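Local structure of cytochrome c (Chlorobaculum tepidum, 3A9F) at residues P19-G24 with I84-H89. The protein carries electrons through its single covalently bound heme c, probably to the P840 photosynthetic reaction centre of which it is a subunit. Sequence-based numbering, arbitrary orientation.
Sequences PPAPAG and IGIWLH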
loop_
_atom_site.group_PDB
_atom_site.type_symbol
_atom_site.label_atom_id
_atom_site.label_comp_id
_atom_site.label_asym_id
_atom_site.label_seq_id
_atom_site.Cartn_x
_atom_site.Cartn_y
_atom_site.Cartn_z
ATOM N N PRO A 19 3.719 7.887 -7.554
ATOM C CA PRO A 19 4.843 8.805 -7.753
ATOM C C PRO A 19 5.776 8.868 -6.541
ATOM O O PRO A 19 5.456 8.378 -5.464
ATOM C CB PRO A 19 4.173 10.172 -7.954
ATOM C CG PRO A 19 2.764 9.982 -7.872
ATOM C CD PRO A 19 2.425 8.586 -7.516
ATOM N N PRO A 20 6.936 9.503 -6.715
ATOM C CA PRO A 20 7.891 9.586 -5.622
ATOM C C PRO A 20 7.294 10.293 -4.395
ATOM O O PRO A 20 6.516 11.261 -4.540
ATOM C CB PRO A 20 9.028 10.408 -6.242
ATOM C CG PRO A 20 8.946 10.052 -7.690
ATOM C CD PRO A 20 7.489 10.043 -7.969
ATOM N N ALA A 21 7.669 9.821 -3.208
ATOM C CA ALA A 21 7.221 10.404 -1.945
ATOM C C ALA A 21 7.548 11.890 -1.864
ATOM O O ALA A 21 8.557 12.331 -2.420
ATOM C CB ALA A 21 7.863 9.685 -0.782
ATOM N N PRO A 22 6.728 12.666 -1.139
ATOM C CA PRO A 22 7.129 14.059 -0.860
ATOM C C PRO A 22 8.464 14.083 -0.122
ATOM O O PRO A 22 8.757 13.189 0.687
ATOM C CB PRO A 22 5.990 14.586 0.033
ATOM C CG PRO A 22 5.297 13.355 0.555
ATOM C CD PRO A 22 5.464 12.288 -0.473
ATOM N N ALA A 23 9.276 15.092 -0.425
ATOM C CA ALA A 23 10.542 15.242 0.279
ATOM C C ALA A 23 10.251 15.317 1.763
ATOM O O ALA A 23 9.391 16.093 2.193
ATOM C CB ALA A 23 11.272 16.507 -0.175
ATOM N N GLY A 24 10.959 14.505 2.539
ATOM C CA GLY A 24 10.740 14.488 3.976
ATOM C C GLY A 24 9.614 13.584 4.470
ATOM O O GLY A 24 9.264 13.610 5.657
ATOM N N ILE A 84 -0.120 4.564 2.060
ATOM C CA ILE A 84 0.155 3.145 1.976
ATOM C C ILE A 84 0.835 2.813 0.659
ATOM O O ILE A 84 1.810 2.063 0.638
ATOM C CB ILE A 84 -1.157 2.340 2.161
ATOM C CG1 ILE A 84 -1.616 2.449 3.615
ATOM C CG2 ILE A 84 -0.966 0.862 1.725
ATOM C CD1 ILE A 84 -3.060 1.993 3.848
ATOM N N GLY A 85 0.341 3.379 -0.437
ATOM C CA GLY A 85 0.966 3.133 -1.741
ATOM C C GLY A 85 2.416 3.585 -1.795
ATOM O O GLY A 85 3.270 2.887 -2.335
ATOM N N ILE A 86 2.688 4.763 -1.240
ATOM C CA ILE A 86 4.062 5.257 -1.215
ATOM C C ILE A 86 4.962 4.300 -0.436
ATOM O O ILE A 86 6.029 3.925 -0.912
ATOM C CB ILE A 86 4.124 6.669 -0.616
ATOM C CG1 ILE A 86 3.500 7.682 -1.589
ATOM C CG2 ILE A 86 5.588 7.043 -0.287
ATOM C CD1 ILE A 86 3.135 9.022 -0.925
ATOM N N TRP A 87 4.533 3.883 0.751
ATOM C CA TRP A 87 5.386 3.012 1.558
ATOM C C TRP A 87 5.580 1.661 0.871
ATOM O O TRP A 87 6.707 1.158 0.791
ATOM C CB TRP A 87 4.837 2.821 2.985
ATOM C CG TRP A 87 5.840 2.133 3.853
ATOM C CD1 TRP A 87 6.817 2.732 4.599
ATOM C CD2 TRP A 87 6.024 0.727 4.001
ATOM N NE1 TRP A 87 7.585 1.782 5.224
ATOM C CE2 TRP A 87 7.124 0.542 4.872
ATOM C CE3 TRP A 87 5.354 -0.401 3.502
ATOM C CZ2 TRP A 87 7.574 -0.728 5.255
ATOM C CZ3 TRP A 87 5.800 -1.664 3.879
ATOM C CH2 TRP A 87 6.905 -1.815 4.747
ATOM N N LEU A 88 4.498 1.058 0.376
ATOM C CA LEU A 88 4.652 -0.239 -0.284
ATOM C C LEU A 88 5.553 -0.119 -1.516
ATOM O O LEU A 88 6.409 -0.990 -1.752
ATOM C CB LEU A 88 3.306 -0.807 -0.691
ATOM C CG LEU A 88 2.421 -1.263 0.459
ATOM C CD1 LEU A 88 1.004 -1.505 -0.077
ATOM C CD2 LEU A 88 2.998 -2.514 1.148
ATOM N N HIS A 89 5.378 0.956 -2.289
ATOM C CA HIS A 89 6.174 1.134 -3.495
ATOM C C HIS A 89 7.665 1.293 -3.162
ATOM O O HIS A 89 8.527 0.690 -3.820
ATOM C CB HIS A 89 5.655 2.330 -4.299
ATOM C CG HIS A 89 6.454 2.608 -5.527
ATOM N ND1 HIS A 89 7.027 3.834 -5.772
ATOM C CD2 HIS A 89 6.804 1.808 -6.562
ATOM C CE1 HIS A 89 7.690 3.781 -6.915
ATOM N NE2 HIS A 89 7.567 2.564 -7.415
HETATM O O HOH W 1 6.592 6.149 -4.355
#
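Ile86 of helix 78-91 meets Ala21 and Pro22 of the proline-rich segment Pro19-Gly24, extended as far as Ala23, and its side chain can be followed atom by atom. CB leaves the helix toward the loop and there divides into two branches. The short one, CG2, ends at the methyl of Ala21, with CG2 3.5 Å from Ala21 CB and 4.1 Å from Ala21 CA. The longer branch starts at CG1, set anti to the carbonyl carbon (chi1 -71°); the nearest loop atom to this methylene is the carbonyl oxygen of Pro19, a loose 4.4 Å from Ile86 CG1. A nearly extended chi2 of 163° then carries CD1 onward to the ring of Pro22, where it approaches the CD methylene at 4.0 Å. The two branches thus rest against successive residues of the loop, and the closest CA pair, Ala21 with Ile86 at 6.1 Å, coincides with the tighter methyl contact.

No direct hydrogen bond joins the segments. Instead one water links them: it donates to Pro19 O at 2.7 Å and lies 2.7 Å from His89 ND1, in the plane of the imidazole at its edge. Three residues, nearly one helical turn, after Ile86, His89 thereby adds a polar bridge beside the apolar patch. Outside the two segments, Ala21 N donates to Glu90 of the same helix, while Val18 and Phe25 also touch Ile86.

Ile84 and Leu88 of the same helical stretch touch the heme, whereas the Ile86 side chain stands about 12 Å from it. This is surface packing of an N-terminal loop, ahead of helix 27-37, against the outer side of the C-terminal helix of a small all-helical, mono-heme cytochrome c fold.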